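Local coordinates for protein GlcNAc-alpha-1,4-Gal-releasing endo-beta-galactosidase (Clostridium perfringens, PDB 1UPS) that probably hydrolyses internal beta-galactosidic bonds of glycans to release GlcNAc-alpha-1,4-Gal, and carries a bound calcium ion, at residues 226-231 and 236-241; 303-308 and 343-348; 394-399 and 409-414. All coordinates share one frame; numbering follows the deposited sequence. Where two conformers were deposited one is given.

Contact 1 (226-231 and 236-241); sequences LKFYYD and KVIYGS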
loop_
_atom_site.group_PDB
_atom_site.type_symbol
_atom_site.label_atom_id
_atom_site.label_comp_id
_atom_site.label_asym_id
_atom_site.label_seq_id
_atom_site.Cartn_x
_atom_site.Cartn_y
_atom_site.Cartn_z
ATOM N N LEU A 226 -1.942 4.531 -4.537
ATOM C CA LEU A 226 -2.333 3.595 -3.485
ATOM C C LEU A 226 -1.891 4.184 -2.146
ATOM O O LEU A 226 -0.708 4.468 -1.935
ATOM C CB LEU A 226 -1.656 2.220 -3.692
ATOM C CG LEU A 226 -1.777 1.644 -5.119
ATOM C CD1 LEU A 226 -1.026 0.327 -5.202
ATOM C CD2 LEU A 226 -3.240 1.454 -5.497
ATOM N N LYS A 227 -2.847 4.366 -1.243
ATOM C CA LYS A 227 -2.545 4.952 0.063
ATOM C C LYS A 227 -2.946 3.957 1.133
ATOM O O LYS A 227 -4.081 3.459 1.137
ATOM C CB LYS A 227 -3.300 6.275 0.216
ATOM C CG LYS A 227 -2.684 7.358 -0.665
ATOM C CD LYS A 227 -3.363 8.698 -0.536
ATOM C CE LYS A 227 -2.656 9.723 -1.454
ATOM N NZ LYS A 227 -3.187 11.121 -1.205
ATOM N N PHE A 228 -2.001 3.647 2.024
ATOM C CA PHE A 228 -2.191 2.602 3.031
ATOM C C PHE A 228 -2.303 3.203 4.424
ATOM O O PHE A 228 -1.495 4.046 4.778
ATOM C CB PHE A 228 -1.008 1.634 2.963
ATOM C CG PHE A 228 -0.875 0.976 1.621
ATOM C CD1 PHE A 228 -1.550 -0.208 1.346
ATOM C CD2 PHE A 228 -0.112 1.572 0.626
ATOM C CE1 PHE A 228 -1.448 -0.814 0.066
ATOM C CE2 PHE A 228 0.004 0.982 -0.650
ATOM C CZ PHE A 228 -0.669 -0.205 -0.915
ATOM N N TYR A 229 -3.303 2.749 5.191
ATOM C CA TYR A 229 -3.643 3.320 6.502
ATOM C C TYR A 229 -3.619 2.252 7.588
ATOM O O TYR A 229 -4.168 1.160 7.401
ATOM C CB TYR A 229 -5.054 3.940 6.467
ATOM C CG TYR A 229 -5.177 5.078 5.495
ATOM C CD1 TYR A 229 -5.002 6.399 5.917
ATOM C CD2 TYR A 229 -5.446 4.837 4.139
ATOM C CE1 TYR A 229 -5.097 7.451 5.006
ATOM C CE2 TYR A 229 -5.528 5.872 3.234
ATOM C CZ TYR A 229 -5.363 7.179 3.678
ATOM O OH TYR A 229 -5.446 8.220 2.766
ATOM N N TYR A 230 -2.971 2.572 8.706
ATOM C CA TYR A 230 -2.913 1.686 9.873
ATOM C C TYR A 230 -3.676 2.351 10.988
ATOM O O TYR A 230 -3.320 3.462 11.398
ATOM C CB TYR A 230 -1.470 1.498 10.322
ATOM C CG TYR A 230 -1.282 0.624 11.565
ATOM C CD1 TYR A 230 -1.349 -0.775 11.469
ATOM C CD2 TYR A 230 -0.984 1.198 12.818
ATOM C CE1 TYR A 230 -1.138 -1.593 12.578
ATOM C CE2 TYR A 230 -0.778 0.386 13.957
ATOM C CZ TYR A 230 -0.842 -1.009 13.820
ATOM O OH TYR A 230 -0.645 -1.827 14.913
ATOM N N ASP A 231 -4.714 1.673 11.487
ATOM C CA ASP A 231 -5.592 2.257 12.508
ATOM C C ASP A 231 -5.989 3.683 12.128
ATOM O O ASP A 231 -5.933 4.611 12.953
ATOM C CB ASP A 231 -4.920 2.196 13.884
ATOM C CG ASP A 231 -4.811 0.784 14.394
ATOM O OD1 ASP A 231 -4.101 0.561 15.399
ATOM O OD2 ASP A 231 -5.406 -0.163 13.831
ATOM N N LYS A 236 1.763 4.565 4.380
ATOM C CA LYS A 236 2.558 4.392 3.140
ATOM C C LYS A 236 1.787 4.912 1.929
ATOM O O LYS A 236 0.556 4.816 1.873
ATOM C CB LYS A 236 2.873 2.909 2.911
ATOM C CG LYS A 236 3.808 2.658 1.721
ATOM C CD LYS A 236 4.188 1.209 1.604
ATOM C CE LYS A 236 5.130 0.923 0.417
ATOM N NZ LYS A 236 5.609 -0.524 0.416
ATOM N N VAL A 237 2.526 5.430 0.946
ATOM C CA VAL A 237 1.937 5.870 -0.307
ATOM C C VAL A 237 2.749 5.324 -1.466
ATOM O O VAL A 237 3.983 5.370 -1.438
ATOM C CB VAL A 237 1.948 7.417 -0.433
ATOM C CG1 VAL A 237 1.346 7.858 -1.767
ATOM C CG2 VAL A 237 1.202 8.053 0.707
ATOM N N ILE A 238 2.044 4.779 -2.462
ATOM C CA ILE A 238 2.660 4.400 -3.724
ATOM C C ILE A 238 1.968 5.200 -4.827
ATOM O O ILE A 238 0.747 5.123 -4.968
ATOM C CB ILE A 238 2.507 2.888 -3.957
ATOM C CG1 ILE A 238 3.310 2.105 -2.911
ATOM C CG2 ILE A 238 2.902 2.516 -5.428
ATOM C CD1 ILE A 238 3.052 0.579 -2.947
ATOM N N TYR A 239 2.729 5.991 -5.588
ATOM C CA TYR A 239 2.118 6.798 -6.653
ATOM C C TYR A 239 2.082 5.963 -7.923
ATOM O O TYR A 239 3.076 5.329 -8.260
ATOM C CB TYR A 239 2.827 8.162 -6.825
ATOM C CG TYR A 239 2.454 9.133 -5.694
ATOM C CD1 TYR A 239 1.176 9.702 -5.623
ATOM C CD2 TYR A 239 3.363 9.428 -4.664
ATOM C CE1 TYR A 239 0.815 10.574 -4.565
ATOM C CE2 TYR A 239 3.009 10.283 -3.602
ATOM C CZ TYR A 239 1.728 10.852 -3.562
ATOM O OH TYR A 239 1.366 11.706 -2.520
ATOM N N GLY A 240 0.931 5.943 -8.592
ATOM C CA GLY A 240 0.657 5.019 -9.689
ATOM C C GLY A 240 -0.305 3.943 -9.202
ATOM O O GLY A 240 -0.289 3.578 -8.029
ATOM N N SER A 241 -1.173 3.450 -10.076
ATOM C CA SER A 241 -2.170 2.457 -9.655
ATOM C C SER A 241 -2.697 1.720 -10.867
ATOM O O SER A 241 -2.710 2.284 -11.972
ATOM C CB SER A 241 -3.342 3.127 -8.912
ATOM O OG SER A 241 -4.241 3.760 -9.820
#

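Contact 2 (303-308 and 343-348); sequences LYIEEN and TGEYLN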
loop_
_atom_site.group_PDB
_atom_site.type_symbol
_atom_site.label_atom_id
_atom_site.label_comp_id
_atom_site.label_asym_id
_atom_site.label_seq_id
_atom_site.Cartn_x
_atom_site.Cartn_y
_atom_site.Cartn_z
ATOM N N LEU A 303 6.206 27.539 3.172
ATOM C CA LEU A 303 7.235 27.692 2.143
ATOM C C LEU A 303 6.814 28.628 1.023
ATOM O O LEU A 303 5.702 28.528 0.511
ATOM C CB LEU A 303 7.563 26.334 1.503
ATOM C CG LEU A 303 8.047 25.260 2.463
ATOM C CD1 LEU A 303 8.490 24.022 1.664
ATOM C CD2 LEU A 303 9.175 25.818 3.335
ATOM N N TYR A 304 7.726 29.514 0.637
ATOM C CA TYR A 304 7.521 30.374 -0.517
ATOM C C TYR A 304 8.845 30.769 -1.158
ATOM O O TYR A 304 9.904 30.639 -0.544
ATOM C CB TYR A 304 6.695 31.621 -0.137
ATOM C CG TYR A 304 7.412 32.617 0.760
ATOM C CD1 TYR A 304 8.028 33.752 0.219
ATOM C CD2 TYR A 304 7.447 32.445 2.150
ATOM C CE1 TYR A 304 8.669 34.684 1.037
ATOM C CE2 TYR A 304 8.090 33.387 2.981
ATOM C CZ TYR A 304 8.699 34.490 2.414
ATOM O OH TYR A 304 9.342 35.420 3.211
ATOM N N ILE A 305 8.778 31.237 -2.406
ATOM C CA ILE A 305 9.961 31.735 -3.106
ATOM C C ILE A 305 9.835 33.233 -3.280
ATOM O O ILE A 305 8.852 33.718 -3.853
ATOM C CB ILE A 305 10.136 31.045 -4.471
ATOM C CG1 ILE A 305 10.494 29.571 -4.276
ATOM C CG2 ILE A 305 11.239 31.727 -5.294
ATOM C CD1 ILE A 305 10.619 28.797 -5.585
ATOM N N GLU A 306 10.830 33.943 -2.753
ATOM C CA GLU A 306 10.946 35.396 -2.830
ATOM C C GLU A 306 11.727 35.771 -4.095
ATOM O O GLU A 306 12.647 35.065 -4.492
ATOM C CB GLU A 306 11.702 35.875 -1.584
ATOM C CG GLU A 306 11.624 37.362 -1.288
ATOM C CD GLU A 306 12.400 37.757 -0.040
ATOM O OE1 GLU A 306 12.004 38.749 0.619
ATOM O OE2 GLU A 306 13.415 37.096 0.283
ATOM N N GLU A 307 11.360 36.886 -4.727
ATOM C CA GLU A 307 12.081 37.364 -5.900
ATOM C C GLU A 307 13.521 37.700 -5.531
ATOM O O GLU A 307 13.784 38.217 -4.438
ATOM C CB GLU A 307 11.386 38.602 -6.483
ATOM C CG GLU A 307 10.541 38.312 -7.709
ATOM C CD GLU A 307 9.836 39.551 -8.229
ATOM O OE1 GLU A 307 10.497 40.373 -8.917
ATOM O OE2 GLU A 307 8.622 39.698 -7.950
ATOM N N ASN A 308 14.440 37.399 -6.449
ATOM C CA ASN A 308 15.883 37.618 -6.263
ATOM C C ASN A 308 16.484 36.992 -5.003
ATOM O O ASN A 308 17.347 37.584 -4.341
ATOM C CB ASN A 308 16.235 39.104 -6.375
ATOM C CG ASN A 308 16.129 39.607 -7.788
ATOM O OD1 ASN A 308 16.877 39.176 -8.672
ATOM N ND2 ASN A 308 15.186 40.515 -8.022
ATOM N N THR A 343 6.888 30.620 -10.093
ATOM C CA THR A 343 8.155 30.614 -10.837
ATOM C C THR A 343 8.284 29.434 -11.808
ATOM O O THR A 343 9.083 29.488 -12.735
ATOM C CB THR A 343 9.376 30.653 -9.891
ATOM O OG1 THR A 343 9.510 29.401 -9.204
ATOM C CG2 THR A 343 9.182 31.668 -8.760
ATOM N N GLY A 344 7.512 28.372 -11.583
ATOM C CA GLY A 344 7.599 27.161 -12.394
ATOM C C GLY A 344 8.862 26.334 -12.150
ATOM O O GLY A 344 9.223 25.479 -12.970
ATOM N N GLU A 345 9.532 26.583 -11.025
ATOM C CA GLU A 345 10.803 25.931 -10.694
ATOM C C GLU A 345 10.604 24.706 -9.797
ATOM O O GLU A 345 9.656 24.662 -9.006
ATOM C CB GLU A 345 11.749 26.918 -9.997
ATOM C CG GLU A 345 12.173 28.118 -10.846
ATOM C CD GLU A 345 12.851 29.202 -10.027
ATOM O OE1 GLU A 345 13.931 29.687 -10.443
ATOM O OE2 GLU A 345 12.300 29.591 -8.977
ATOM N N TYR A 346 11.503 23.728 -9.936
ATOM C CA TYR A 346 11.524 22.523 -9.100
ATOM C C TYR A 346 12.501 22.656 -7.949
ATOM O O TYR A 346 13.613 23.143 -8.119
ATOM C CB TYR A 346 11.991 21.317 -9.910
ATOM C CG TYR A 346 11.050 20.867 -10.993
ATOM C CD1 TYR A 346 11.508 20.690 -12.303
ATOM C CD2 TYR A 346 9.716 20.578 -10.715
ATOM C CE1 TYR A 346 10.647 20.255 -13.315
ATOM C CE2 TYR A 346 8.848 20.148 -11.716
ATOM C CZ TYR A 346 9.317 19.981 -13.008
ATOM O OH TYR A 346 8.456 19.547 -13.999
ATOM N N LEU A 347 12.099 22.162 -6.785
ATOM C CA LEU A 347 13.009 22.070 -5.655
ATOM C C LEU A 347 14.040 20.976 -5.902
ATOM O O LEU A 347 13.682 19.859 -6.255
ATOM C CB LEU A 347 12.223 21.769 -4.381
ATOM C CG LEU A 347 11.202 22.853 -4.022
ATOM C CD1 LEU A 347 10.680 22.601 -2.589
ATOM C CD2 LEU A 347 11.811 24.250 -4.163
ATOM N N ASN A 348 15.315 21.304 -5.717
ATOM C CA ASN A 348 16.387 20.356 -6.005
ATOM C C ASN A 348 17.623 20.631 -5.182
ATOM O O ASN A 348 17.707 21.672 -4.532
ATOM C CB ASN A 348 16.733 20.371 -7.501
ATOM C CG ASN A 348 17.459 21.623 -7.909
ATOM O OD1 ASN A 348 18.691 21.641 -7.966
ATOM N ND2 ASN A 348 16.703 22.694 -8.188
#

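Contact 3 (394-399 and 409-414); sequences ESYEGV and YWTSQW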
loop_
_atom_site.group_PDB
_atom_site.type_symbol
_atom_site.label_atom_id
_atom_site.label_comp_id
_atom_site.label_asym_id
_atom_site.label_seq_id
_atom_site.Cartn_x
_atom_site.Cartn_y
_atom_site.Cartn_z
ATOM N N GLU A 394 15.969 22.617 10.659
ATOM C CA GLU A 394 16.473 22.367 12.013
ATOM C C GLU A 394 17.424 23.463 12.537
ATOM O O GLU A 394 17.650 23.545 13.748
ATOM C CB GLU A 394 17.108 20.966 12.117
ATOM C CG GLU A 394 17.596 20.534 13.514
ATOM C CD GLU A 394 16.543 20.570 14.626
ATOM O OE1 GLU A 394 16.938 20.629 15.825
ATOM O OE2 GLU A 394 15.327 20.533 14.331
ATOM N N SER A 395 17.981 24.286 11.641
ATOM C CA SER A 395 18.781 25.447 12.063
ATOM C C SER A 395 17.933 26.718 12.213
ATOM O O SER A 395 18.417 27.730 12.734
ATOM C CB SER A 395 19.943 25.690 11.100
ATOM O OG SER A 395 20.769 24.535 11.025
ATOM N N TYR A 396 16.675 26.654 11.769
ATOM C CA TYR A 396 15.738 27.785 11.870
ATOM C C TYR A 396 16.342 29.091 11.353
ATOM O O TYR A 396 16.313 30.132 12.048
ATOM C CB TYR A 396 15.286 28.014 13.315
ATOM C CG TYR A 396 14.705 26.835 14.061
ATOM C CD1 TYR A 396 15.531 25.935 14.753
ATOM C CD2 TYR A 396 13.324 26.639 14.116
ATOM C CE1 TYR A 396 14.993 24.883 15.473
ATOM C CE2 TYR A 396 12.773 25.582 14.836
ATOM C CZ TYR A 396 13.614 24.709 15.514
ATOM O OH TYR A 396 13.074 23.673 16.249
ATOM N N GLU A 397 16.871 29.046 10.131
ATOM C CA GLU A 397 17.570 30.194 9.547
ATOM C C GLU A 397 16.675 31.060 8.652
ATOM O O GLU A 397 17.168 32.009 8.019
ATOM C CB GLU A 397 18.780 29.717 8.739
ATOM C CG GLU A 397 19.874 29.076 9.594
ATOM C CD GLU A 397 21.071 28.605 8.780
ATOM O OE1 GLU A 397 20.970 28.531 7.533
ATOM O OE2 GLU A 397 22.117 28.299 9.398
ATOM N N GLY A 398 15.384 30.731 8.580
ATOM C CA GLY A 398 14.437 31.474 7.744
ATOM C C GLY A 398 14.366 30.980 6.309
ATOM O O GLY A 398 13.595 31.510 5.499
ATOM N N VAL A 399 15.179 29.966 6.004
ATOM C CA VAL A 399 15.303 29.386 4.664
ATOM C C VAL A 399 15.309 27.863 4.752
ATOM O O VAL A 399 15.540 27.303 5.825
ATOM C CB VAL A 399 16.599 29.858 3.929
ATOM C CG1 VAL A 399 16.492 31.344 3.568
ATOM C CG2 VAL A 399 17.845 29.614 4.782
ATOM N N TYR A 409 12.095 14.408 14.091
ATOM C CA TYR A 409 12.316 15.858 14.233
ATOM C C TYR A 409 11.205 16.643 13.532
ATOM O O TYR A 409 11.044 16.540 12.322
ATOM C CB TYR A 409 13.699 16.289 13.688
ATOM C CG TYR A 409 14.811 16.146 14.712
ATOM C CD1 TYR A 409 14.887 15.011 15.537
ATOM C CD2 TYR A 409 15.768 17.144 14.878
ATOM C CE1 TYR A 409 15.893 14.884 16.492
ATOM C CE2 TYR A 409 16.786 17.029 15.835
ATOM C CZ TYR A 409 16.839 15.890 16.640
ATOM O OH TYR A 409 17.828 15.766 17.593
ATOM N N TRP A 410 10.452 17.430 14.292
ATOM C CA TRP A 410 9.311 18.150 13.721
ATOM C C TRP A 410 9.718 19.217 12.690
ATOM O O TRP A 410 8.920 19.569 11.823
ATOM C CB TRP A 410 8.468 18.784 14.818
ATOM C CG TRP A 410 7.667 17.832 15.677
ATOM C CD1 TRP A 410 7.773 16.465 15.759
ATOM C CD2 TRP A 410 6.632 18.205 16.585
ATOM N NE1 TRP A 410 6.865 15.974 16.670
ATOM C CE2 TRP A 410 6.148 17.023 17.188
ATOM C CE3 TRP A 410 6.061 19.434 16.956
ATOM C CZ2 TRP A 410 5.117 17.030 18.134
ATOM C CZ3 TRP A 410 5.029 19.441 17.901
ATOM C CH2 TRP A 410 4.573 18.248 18.476
ATOM N N THR A 411 10.955 19.719 12.751
ATOM C CA THR A 411 11.419 20.635 11.699
ATOM C C THR A 411 11.562 19.938 10.346
ATOM O O THR A 411 11.736 20.613 9.323
ATOM C CB THR A 411 12.767 21.265 12.046
ATOM O OG1 THR A 411 13.707 20.219 12.324
ATOM C CG2 THR A 411 12.680 22.075 13.362
ATOM N N SER A 412 11.532 18.604 10.335
ATOM C CA SER A 412 11.584 17.865 9.067
ATOM C C SER A 412 10.219 17.318 8.614
ATOM O O SER A 412 10.137 16.547 7.634
ATOM C CB SER A 412 12.611 16.706 9.132
ATOM O OG SER A 412 12.108 15.590 9.875
ATOM N N GLN A 413 9.163 17.705 9.322
ATOM C CA GLN A 413 7.823 17.191 9.067
ATOM C C GLN A 413 6.961 18.317 8.501
ATOM O O GLN A 413 7.003 19.452 9.018
ATOM C CB GLN A 413 7.212 16.638 10.363
ATOM C CG GLN A 413 7.924 15.390 10.861
ATOM C CD GLN A 413 7.248 14.748 12.067
ATOM O OE1 GLN A 413 6.113 15.091 12.423
ATOM N NE2 GLN A 413 7.944 13.796 12.697
ATOM N N TRP A 414 6.216 17.992 7.441
ATOM C CA TRP A 414 5.500 18.985 6.626
ATOM C C TRP A 414 4.048 18.605 6.402
ATOM O O TRP A 414 3.703 17.423 6.337
ATOM C CB TRP A 414 6.182 19.115 5.261
ATOM C CG TRP A 414 7.600 19.493 5.400
ATOM C CD1 TRP A 414 8.676 18.642 5.467
ATOM C CD2 TRP A 414 8.116 20.807 5.564
ATOM N NE1 TRP A 414 9.837 19.360 5.617
ATOM C CE2 TRP A 414 9.523 20.695 5.686
ATOM C CE3 TRP A 414 7.541 22.086 5.582
ATOM C CZ2 TRP A 414 10.356 21.807 5.841
ATOM C CZ3 TRP A 414 8.363 23.188 5.734
ATOM C CH2 TRP A 414 9.755 23.046 5.866
HETATM O O HOH W 1 12.729 19.451 15.294
#

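Contact 1 (226-231 and 236-241)
The ring of Phe228 presents an edge to Lys236: its CD2 lies 3.5 Å from Lys236 O, which sits near the ring plane. Further round the ring, CE2 meets Ile238 CD1 at 3.8 Å, the methyl approaching aslant. A second ring, that of Tyr239, has Val237 CG1 of its own strand over one face, 3.4 Å above the plane and offset toward the rim. Phe228 CG is anti to the carbonyl carbon (chi1 -60°), which sets the ring beside the backbone N, alongside Lys236. Other flanks of the ring are packed by Trp182, Ile184, Ile169 and Met219, so a large flat apolar group suits the place. On the same side of the sheet Leu226 sends CD2 to Ser241 CB at 3.8 Å, where the chain has just turned out of the strand past Gly240, whose backbone angles call for glycine.

Three main-chain bonds, each 2.8 Å, hold the strands: Leu226 N to Ile238 O, Ile238 N to Leu226 O, and Phe228 N to Lys236 O. They are nearly straight, and Lys236 O is also approached by the CA-H of Lys227. The fourth, Lys236 N to Phe228 O, is weak. Between the hydrogen-bonded pairs Leu226-Ile238 and Phe228-Lys236 lies the non-hydrogen-bonded pair Lys227-Val237, whose side chains run alongside each other on the reverse side, Lys227 CG against Val237 CG2. Tyr239, on that same side, stacks on Tyr331 and bonds through its hydroxyl to Glu372 and Lys329, joining the hairpin to the C-terminal domain.

With strand axes 172° apart, this is an antiparallel beta hairpin; 225-230 continues the sheet through 215-221, and the face bearing Leu226, Phe228 and Ile238 packs against the second sheet, as in the concanavalin-like beta sandwich of family 16 glycosyl hydrolases.

Contact 2 (303-308 and 343-348)
Ile305 reaches toward the loop that carries Thr343, and its two branches do different work. From CB, the CG2 methyl stands anti to the backbone N and meets Thr343 CG2 at 4.0 Å, methyl against methyl. The other branch leaves through CG1, beside the backbone N (chi1 -68°), and runs extended to CD1. This terminal methyl ends near two oxygens, 3.8 Å from Thr343 OG1 and 3.9 Å from Glu345 OE2, crossing both side chains at a slant. Those are van der Waals contacts; no hydrogen bond spans the two segments.

The isoleucine thus lies across a small polar bridge internal to 343-348. Thr343 OG1 donates to Glu345 OE2 at 2.8 Å, meeting the oxygen on its anti side but 30° out of the carboxylate plane. The same hydroxyl also takes a weak bond from Glu345 N. Glu345 OE2 has two partners, Thr343 OG1 and His358 ND1, which should restrain the carboxylate and would also tend to favour its charged form. Threonine suits the spot because it offers a methyl to Ile305 and a hydroxyl to the glutamate.

The segments belong to two parts of the C-terminal domain, probably a ricin-like beta-trefoil. Trp327 lies between them, touching both Ile305 and Leu347 while its NE1 bonds to Leu303 O. Trp370 NE1 makes the matching bond to Leu347 O, the kind of repetition expected of a trefoil's related units.

Along 343-348, Gly344 takes a positive phi that favours glycine, letting the chain turn between Thr343 and Glu345. Farther on, Asn348 ND2 returns to Tyr346 O at 3.1 Å; the acceptor lies in the plane of the amide, and the other end of that amide, OD1, receives Glu350 N.

Contact 3 (394-399 and 409-414)
The Glu394 carboxylate meets the CD2-CE2 side of the Tyr409 ring obliquely, with CD 3.5 Å from Tyr409 CD2 and OE1 3.6 Å from Tyr409 CE2. The two planes stand 65° apart, so this is not a stack. It ties a loop after strand 390-392 to the 3-10 turn 410-412 that leads into strand 414-419 of the probable beta-trefoil domain. Because the glutamate bends at chi2 (56°), OE2 swings back to Thr411: Thr411 OG1 donates to Glu394 OE2 at 2.6 Å, on the anti lone pair of that carboxylate oxygen. A water also donates to OE2 and accepts from Thr411 N, bridging the carboxylate to the backbone within the turn; a glutamate suits this place since one oxygen serves two donors. Tyr396 meets the threonine methyl through its hydroxyl end, OH 3.3 Å from Thr411 CG2, the two side chains crossing at about a right angle. Threonine suits the place because its hydroxyl bonds the acid while its methyl packs by the tyrosine. The turn itself is closed at Tyr409 O, which accepts both Ser412 N at 2.9 Å and, in the carbonyl plane, Ser412 OG at 2.8 Å.

Contact 1 joins the two strands of one hairpin in the family 16 beta sandwich, whereas contacts 2 and 3 join different loops and short strands of the C-terminal trefoil-like domain. The centre of contact 1 lies about 4 Å from the centre of the molecule, and its regular main-chain bonding and buried apolar face contrast with the loop chemistry of the other two. In contact 2 one buried isoleucine rests on a polar bridge made within the opposite segment; in contact 3, at a more exposed surface, the bond crosses between segments and a water joins in. Contacts 2 and 3 touch where Leu303 CD2 packs on Trp414 CZ3 at 3.7 Å. Neither touches contact 1.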